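Local coordinates for protein acetyl xylan esterase (PDB 6XYC) that probably removes acetyl and feruloyl groups from xylan as a bifunctional carbohydrate esterase of the alpha/beta-hydrolase fold, at residues A[167-172]-A[264-269]; A[230-235]-A[260-265]. One frame throughout, in Å; residues are numbered along the deposited sequence.

Interaction 1. Residues A[167-172]-A[264-269]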
ATOM      1  N   ASP A 167       2.270   4.233   5.634  1.00 20.78           N
ATOM      2  CA  ASP A 167       1.679   5.018   4.554  1.00 21.90           C
ATOM      3  C   ASP A 167       2.593   6.209   4.292  1.00 23.30           C
ATOM      4  O   ASP A 167       2.666   7.140   5.105  1.00 22.78           O
ATOM      5  CB  ASP A 167       0.266   5.449   4.940  1.00 21.94           C
ATOM      6  CG  ASP A 167      -0.244   6.618   4.137  1.00 26.06           C
ATOM      7  OD1 ASP A 167       0.236   6.853   3.010  1.00 23.34           O
ATOM      8  OD2 ASP A 167      -1.153   7.313   4.642  1.00 23.49           O
ATOM      9  N   TRP A 168       3.307   6.168   3.164  1.00 22.76           N
ATOM     10  CA  TRP A 168       4.159   7.280   2.750  1.00 21.49           C
ATOM     11  C   TRP A 168       3.341   8.210   1.854  1.00 23.44           C
ATOM     12  O   TRP A 168       3.061   7.877   0.700  1.00 25.14           O
ATOM     13  CB  TRP A 168       5.402   6.803   2.003  1.00 22.41           C
ATOM     14  CG  TRP A 168       6.390   5.955   2.746  1.00 22.06           C
ATOM     15  CD1 TRP A 168       6.353   4.602   2.887  1.00 22.89           C
ATOM     16  CD2 TRP A 168       7.591   6.395   3.402  1.00 20.38           C
ATOM     17  NE1 TRP A 168       7.448   4.169   3.599  1.00 21.55           N
ATOM     18  CE2 TRP A 168       8.219   5.250   3.933  1.00 21.72           C
ATOM     19  CE3 TRP A 168       8.193   7.646   3.599  1.00 23.68           C
ATOM     20  CZ2 TRP A 168       9.413   5.317   4.654  1.00 23.05           C
ATOM     21  CZ3 TRP A 168       9.377   7.708   4.320  1.00 23.28           C
ATOM     22  CH2 TRP A 168       9.977   6.552   4.829  1.00 23.25           C
ATOM     23  N   PHE A 169       2.980   9.377   2.383  1.00 20.90           N
ATOM     24  CA  PHE A 169       2.284  10.456   1.665  1.00 20.72           C
ATOM     25  C   PHE A 169       1.263   9.946   0.640  1.00 20.68           C
ATOM     26  O   PHE A 169       1.273  10.332  -0.529  1.00 23.38           O
ATOM     27  CB  PHE A 169       3.282  11.436   1.001  1.00 22.22           C
ATOM     28  CG  PHE A 169       4.457  10.780   0.269  1.00 22.72           C
ATOM     29  CD1 PHE A 169       5.692  10.633   0.894  1.00 23.64           C
ATOM     30  CD2 PHE A 169       4.343  10.371  -1.057  1.00 23.33           C
ATOM     31  CE1 PHE A 169       6.768  10.052   0.233  1.00 23.77           C
ATOM     32  CE2 PHE A 169       5.419   9.784  -1.717  1.00 22.21           C
ATOM     33  CZ  PHE A 169       6.633   9.630  -1.072  1.00 23.13           C
ATOM     34  N   GLY A 170       0.325   9.116   1.104  1.00 18.23           N
ATOM     35  CA  GLY A 170      -0.707   8.575   0.244  1.00 19.86           C
ATOM     36  C   GLY A 170      -1.927   9.470   0.154  1.00 20.93           C
ATOM     37  O   GLY A 170      -2.334  10.109   1.132  1.00 21.15           O
ATOM     38  N   PRO A 171      -2.526   9.557  -1.038  1.00 22.53           N
ATOM     39  CA  PRO A 171      -3.820  10.220  -1.200  1.00 21.51           C
ATOM     40  C   PRO A 171      -4.930   9.311  -0.676  1.00 23.38           C
ATOM     41  O   PRO A 171      -5.201   8.254  -1.261  1.00 23.95           O
ATOM     42  CB  PRO A 171      -3.924  10.448  -2.706  1.00 22.99           C
ATOM     43  CG  PRO A 171      -3.174   9.305  -3.297  1.00 22.31           C
ATOM     44  CD  PRO A 171      -2.043   8.995  -2.330  1.00 21.51           C
ATOM     45  N   VAL A 172      -5.572   9.717   0.410  1.00 20.63           N
ATOM     46  CA  VAL A 172      -6.459   8.804   1.127  1.00 22.98           C
ATOM     47  C   VAL A 172      -7.841   9.402   1.367  1.00 24.68           C
ATOM     48  O   VAL A 172      -8.736   8.731   1.894  1.00 22.78           O
ATOM     49  CB  VAL A 172      -5.832   8.397   2.473  1.00 23.76           C
ATOM     50  CG1 VAL A 172      -4.533   7.638   2.275  1.00 22.69           C
ATOM     51  CG2 VAL A 172      -5.594   9.640   3.360  1.00 22.43           C
ATOM     52  N   PRO A 264      11.490  13.409  -1.854  1.00 26.21           N
ATOM     53  CA  PRO A 264      12.693  14.129  -1.417  1.00 26.73           C
ATOM     54  C   PRO A 264      12.586  14.578   0.033  1.00 25.64           C
ATOM     55  O   PRO A 264      11.580  15.154   0.454  1.00 26.55           O
ATOM     56  CB  PRO A 264      12.762  15.322  -2.380  1.00 27.62           C
ATOM     57  CG  PRO A 264      12.091  14.814  -3.633  1.00 25.85           C
ATOM     58  CD  PRO A 264      10.978  13.908  -3.144  1.00 26.64           C
ATOM     59  N   GLY A 265      13.648  14.314   0.793  1.00 22.39           N
ATOM     60  CA  GLY A 265      13.691  14.571   2.215  1.00 26.90           C
ATOM     61  C   GLY A 265      13.069  13.476   3.058  1.00 26.11           C
ATOM     62  O   GLY A 265      13.447  13.306   4.219  1.00 27.71           O
ATOM     63  N   CYS A 266      12.131  12.718   2.493  1.00 24.83           N
ATOM     64  CA  CYS A 266      11.438  11.658   3.216  1.00 24.70           C
ATOM     65  C   CYS A 266      12.169  10.324   3.140  1.00 27.68           C
ATOM     66  O   CYS A 266      12.180   9.567   4.115  1.00 25.23           O
ATOM     67  CB  CYS A 266      10.022  11.489   2.662  1.00 24.29           C
ATOM     68  SG  CYS A 266       9.032  12.993   2.622  1.00 27.78           S
ATOM     69  N   PHE A 267      12.759  10.011   1.988  1.00 27.15           N
ATOM     70  CA  PHE A 267      13.470   8.749   1.792  1.00 27.48           C
ATOM     71  C   PHE A 267      14.926   8.907   2.232  1.00 30.71           C
ATOM     72  O   PHE A 267      15.856   8.985   1.428  1.00 32.08           O
ATOM     73  CB  PHE A 267      13.379   8.302   0.337  1.00 28.74           C
ATOM     74  CG  PHE A 267      11.997   7.898  -0.105  1.00 27.75           C
ATOM     75  CD1 PHE A 267      10.979   7.679   0.804  1.00 26.60           C
ATOM     76  CD2 PHE A 267      11.721   7.736  -1.455  1.00 31.01           C
ATOM     77  CE1 PHE A 267       9.716   7.313   0.379  1.00 27.50           C
ATOM     78  CE2 PHE A 267      10.462   7.368  -1.881  1.00 29.08           C
ATOM     79  CZ  PHE A 267       9.460   7.152  -0.964  1.00 30.56           C
ATOM     80  N   ASP A 268      15.116   8.958   3.550  1.00 28.00           N
ATOM     81  CA  ASP A 268      16.449   9.091   4.124  1.00 28.44           C
ATOM     82  C   ASP A 268      16.544   8.207   5.359  1.00 28.94           C
ATOM     83  O   ASP A 268      15.558   7.614   5.804  1.00 28.54           O
ATOM     84  CB  ASP A 268      16.786  10.559   4.433  1.00 30.80           C
ATOM     85  CG  ASP A 268      16.038  11.115   5.643  1.00 31.25           C
ATOM     86  OD1 ASP A 268      16.158  12.331   5.901  1.00 35.09           O
ATOM     87  OD2 ASP A 268      15.328  10.366   6.343  1.00 33.14           O
ATOM     88  N   THR A 269      17.752   8.133   5.918  1.00 30.49           N
ATOM     89  CA  THR A 269      18.022   7.184   6.994  1.00 29.38           C
ATOM     90  C   THR A 269      17.043   7.359   8.149  1.00 28.14           C
ATOM     91  O   THR A 269      16.529   6.376   8.690  1.00 27.84           O
ATOM     92  CB  THR A 269      19.461   7.351   7.490  1.00 30.41           C
ATOM     93  OG1 THR A 269      20.374   7.127   6.406  1.00 33.73           O
ATOM     94  CG2 THR A 269      19.752   6.369   8.625  1.00 32.87           C
TER
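W168, F169 and F267 form an aromatic cluster where strand 164-168 of the alpha/beta-hydrolase sheet ends and the loop leading to helix 269-284 passes by. Its clearest ring pair is edge-to-face: F267 brings its CD1-CE1 edge over one face of the W168 indole, with CE1 3.6 Å from W168 CE3 and the planes 79° apart. With CG anti to the carbonyl carbon (chi1 -64°), W168 swings its indole toward 264-269, where the flat bicycle offers F267 a broad apolar surface. F169 and F267 meet obliquely, neither stacked nor edge-to-face, F169 CZ lying 3.8 Å from F267 CZ.

Apolar packing by C266 fills the corner between the two rings of 167-172. Its small CB reaches both, lying 4.2 Å from W168 CZ3, while SG makes an oblique sulfur-aromatic contact with F169. A leucine in place of W168 would probably leave the F267 edge without an aromatic face and open a gap beside C266. F272 and M275 of helix 269-284 also pack on the indole, joining that helix to the sheet. No hydrogen bond crosses the contact; C266 O lies 3.4 Å from W168 CZ3, oblique to the indole ring.

Interaction 2. Residues A[230-235]-A[260-265]. With AES (4-(2-aminoethyl)benzenesulfonyl fluoride), chain B.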
ATOM      1  N   ASP A 230       5.044  18.748   0.471  1.00 25.19           N
ATOM      2  CA  ASP A 230       4.650  17.882  -0.635  1.00 23.30           C
ATOM      3  C   ASP A 230       3.756  18.651  -1.602  1.00 26.24           C
ATOM      4  O   ASP A 230       2.645  19.053  -1.244  1.00 25.23           O
ATOM      5  CB  ASP A 230       3.928  16.638  -0.111  1.00 22.53           C
ATOM      6  CG  ASP A 230       3.692  15.598  -1.191  1.00 23.01           C
ATOM      7  OD1 ASP A 230       3.436  15.978  -2.357  1.00 20.14           O
ATOM      8  OD2 ASP A 230       3.767  14.385  -0.894  1.00 23.14           O
ATOM      9  N   ASN A 231       4.239  18.841  -2.825  1.00 26.11           N
ATOM     10  CA  ASN A 231       3.541  19.607  -3.845  1.00 24.88           C
ATOM     11  C   ASN A 231       2.736  18.727  -4.792  1.00 25.09           C
ATOM     12  O   ASN A 231       2.293  19.209  -5.839  1.00 25.81           O
ATOM     13  CB  ASN A 231       4.547  20.442  -4.646  1.00 26.82           C
ATOM     14  CG  ASN A 231       3.966  21.755  -5.138  1.00 26.67           C
ATOM     15  OD1 ASN A 231       3.087  22.342  -4.510  1.00 28.36           O
ATOM     16  ND2 ASN A 231       4.468  22.225  -6.274  1.00 25.97           N
ATOM     17  N   VAL A 232       2.539  17.453  -4.454  1.00 24.65           N
ATOM     18  CA  VAL A 232       1.838  16.522  -5.333  1.00 21.91           C
ATOM     19  C   VAL A 232       0.608  15.965  -4.623  1.00 25.83           C
ATOM     20  O   VAL A 232      -0.516  16.062  -5.133  1.00 26.38           O
ATOM     21  CB  VAL A 232       2.769  15.391  -5.797  1.00 23.98           C
ATOM     22  CG1 VAL A 232       2.009  14.403  -6.668  1.00 26.37           C
ATOM     23  CG2 VAL A 232       3.960  15.959  -6.556  1.00 24.74           C
ATOM     24  N   VAL A 233       0.811  15.365  -3.456  1.00 22.28           N
ATOM     25  CA  VAL A 233      -0.275  14.973  -2.564  1.00 21.19           C
ATOM     26  C   VAL A 233      -0.175  15.838  -1.317  1.00 23.85           C
ATOM     27  O   VAL A 233       0.844  15.776  -0.613  1.00 23.48           O
ATOM     28  CB  VAL A 233      -0.209  13.482  -2.201  1.00 21.84           C
ATOM     29  CG1 VAL A 233      -1.325  13.137  -1.226  1.00 22.85           C
ATOM     30  CG2 VAL A 233      -0.292  12.625  -3.451  1.00 27.27           C
ATOM     31  N   PRO A 234      -1.176  16.659  -0.993  1.00 23.31           N
ATOM     32  CA  PRO A 234      -1.005  17.612   0.111  1.00 21.18           C
ATOM     33  C   PRO A 234      -0.948  16.944   1.480  1.00 23.35           C
ATOM     34  O   PRO A 234      -1.634  15.954   1.752  1.00 21.95           O
ATOM     35  CB  PRO A 234      -2.223  18.537  -0.016  1.00 26.40           C
ATOM     36  CG  PRO A 234      -3.238  17.742  -0.786  1.00 23.00           C
ATOM     37  CD  PRO A 234      -2.459  16.849  -1.705  1.00 23.40           C
ATOM     38  N   HIS A 235      -0.087  17.519   2.325  1.00 21.81           N
ATOM     39  CA  HIS A 235       0.071  17.145   3.728  1.00 23.66           C
ATOM     40  C   HIS A 235      -1.266  16.986   4.445  1.00 22.35           C
ATOM     41  O   HIS A 235      -1.412  16.129   5.329  1.00 22.23           O
ATOM     42  CB  HIS A 235       0.935  18.241   4.365  1.00 24.75           C
ATOM     43  CG  HIS A 235       1.404  17.966   5.757  1.00 23.93           C
ATOM     44  ND1 HIS A 235       0.768  18.485   6.864  1.00 23.04           N
ATOM     45  CD2 HIS A 235       2.500  17.316   6.220  1.00 23.44           C
ATOM     46  CE1 HIS A 235       1.420  18.116   7.952  1.00 27.05           C
ATOM     47  NE2 HIS A 235       2.473  17.405   7.589  1.00 25.97           N
ATOM     48  N   GLY A 260       9.991  18.396   3.603  1.00 24.54           N
ATOM     49  CA  GLY A 260       9.952  17.212   2.769  1.00 23.60           C
ATOM     50  C   GLY A 260       9.014  17.382   1.584  1.00 23.80           C
ATOM     51  O   GLY A 260       7.914  17.923   1.699  1.00 23.01           O
ATOM     52  N   GLY A 261       9.465  16.896   0.442  1.00 24.20           N
ATOM     53  CA  GLY A 261       8.664  16.856  -0.760  1.00 23.44           C
ATOM     54  C   GLY A 261       7.942  15.532  -0.901  1.00 24.40           C
ATOM     55  O   GLY A 261       7.707  14.805   0.069  1.00 23.44           O
ATOM     56  N   HIS A 262       7.584  15.225  -2.145  1.00 23.93           N
ATOM     57  CA  HIS A 262       6.908  13.984  -2.516  1.00 23.89           C
ATOM     58  C   HIS A 262       7.948  12.873  -2.708  1.00 26.35           C
ATOM     59  O   HIS A 262       8.101  12.286  -3.781  1.00 24.46           O
ATOM     60  CB  HIS A 262       6.076  14.230  -3.775  1.00 20.81           C
ATOM     61  CG  HIS A 262       4.976  13.238  -3.999  1.00 23.19           C
ATOM     62  ND1 HIS A 262       3.928  13.068  -3.119  1.00 25.00           N
ATOM     63  CD2 HIS A 262       4.736  12.401  -5.038  1.00 25.40           C
ATOM     64  CE1 HIS A 262       3.109  12.139  -3.590  1.00 26.11           C
ATOM     65  NE2 HIS A 262       3.577  11.717  -4.751  1.00 24.73           N
ATOM     66  N   GLY A 263       8.676  12.594  -1.626  1.00 25.05           N
ATOM     67  CA  GLY A 263       9.793  11.682  -1.669  1.00 25.49           C
ATOM     68  C   GLY A 263      11.069  12.340  -1.178  1.00 26.13           C
ATOM     69  O   GLY A 263      11.691  11.899  -0.206  1.00 22.50           O
ATOM     70  N   PRO A 264      11.490  13.409  -1.854  1.00 26.21           N
ATOM     71  CA  PRO A 264      12.693  14.129  -1.417  1.00 26.73           C
ATOM     72  C   PRO A 264      12.586  14.578   0.033  1.00 25.64           C
ATOM     73  O   PRO A 264      11.580  15.154   0.454  1.00 26.55           O
ATOM     74  CB  PRO A 264      12.762  15.322  -2.380  1.00 27.62           C
ATOM     75  CG  PRO A 264      12.091  14.814  -3.633  1.00 25.85           C
ATOM     76  CD  PRO A 264      10.978  13.908  -3.144  1.00 26.64           C
ATOM     77  N   GLY A 265      13.648  14.314   0.793  1.00 22.39           N
ATOM     78  CA  GLY A 265      13.691  14.571   2.215  1.00 26.90           C
ATOM     79  C   GLY A 265      13.069  13.476   3.058  1.00 26.11           C
ATOM     80  O   GLY A 265      13.447  13.306   4.219  1.00 27.71           O
TER
HETATM   81  C3  AES B 701      -0.926  12.380  -7.787  1.00 36.99           C
HETATM   82  C2  AES B 701       0.100  11.625  -7.303  1.00 40.03           C
HETATM   83  C1  AES B 701      -0.178  10.483  -6.614  1.00 28.39           C
HETATM   84  S   AES B 701       1.179   9.552  -6.067  1.00 28.32           S
HETATM   85  O1S AES B 701       1.131   8.189  -6.657  1.00 25.03           O
HETATM   86  O2S AES B 701       2.392  10.068  -6.694  1.00 28.77           O
HETATM   87  C6  AES B 701      -1.451  10.071  -6.390  1.00 36.78           C
HETATM   88  C5  AES B 701      -2.492  10.834  -6.878  1.00 40.82           C
HETATM   89  C4  AES B 701      -2.225  11.985  -7.582  1.00 49.44           C
HETATM   90  C7  AES B 701      -3.393  12.872  -8.130  1.00 42.50           C
HETATM   91  C8  AES B 701      -4.344  13.278  -6.976  1.00 35.40           C
HETATM   92  N8  AES B 701      -5.157  14.344  -7.460  1.00 34.80           N
HETATM   93  O   HOH W   1       5.607  13.804   1.277  1.00 19.08           O
HETATM   94  O   HOH W   2       6.910  18.006  -3.647  1.00 28.23           O
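A histidine-carboxylate hydrogen bond joins two loops, one following strand 222-227 and the other following strand 252-257, in the wall of the ligand pocket of the esterase. H262 ND1 donates to D230 OD2 over 2.6 Å, almost straight at 174°. The oxygen uses its syn lone pair and lies in the imidazole plane, although the carboxylate itself is turned 66° from the ring. The other oxygen, OD1, accepts from V232 N in an Asx turn (2.7 Å) and also from V233 N, so the backbone helps fix the carboxylate's rotation. A water donates to both D230 OD2 and G261 O, adding a second grip on OD2.

Apolar groups steady the imidazole. V232 CB sits over the ring centre in a CH-pi contact, 3.6 Å from the centroid, and V233 CG2 approaches H262 CE1 at 3.4 Å. Branching at CB lets V232 serve two partners, its CB over the imidazole and its CG1 3.4 Å from AES C2, while the CG2 of V233 touches ring and ligand alike. At the ring edge, H262 NE2 donates to AES O2S over 2.8 Å, nearly straight at 166°. The positions of D230, H262 and S121 are consistent with the Ser-His-Asp triad of alpha/beta hydrolases. The D230 loop runs on into helix 236-248 and the H262 loop, after strand 252-257, towards helix 269-284.

In the fold
Interactions 1 and 2 have centres about 7 Å apart and share P264 and G265, so one loop carries H262 into the pocket and then C266 and F267 into the aromatic cluster. F169 bridges them: its CD2 is 3.3 Å from H262 CE1, and its CB is 3.5 Å from D230 OD2. F169, which meets F267 in interaction 1, thus also packs on the histidine-carboxylate pair of interaction 2, its ring against H262 and its CB against D230. AES touches P171 of interaction 1 and V232, V233 and H262 of interaction 2. S121, on the probable nucleophile elbow after strand 114-120, makes a weak hydrogen bond with H262.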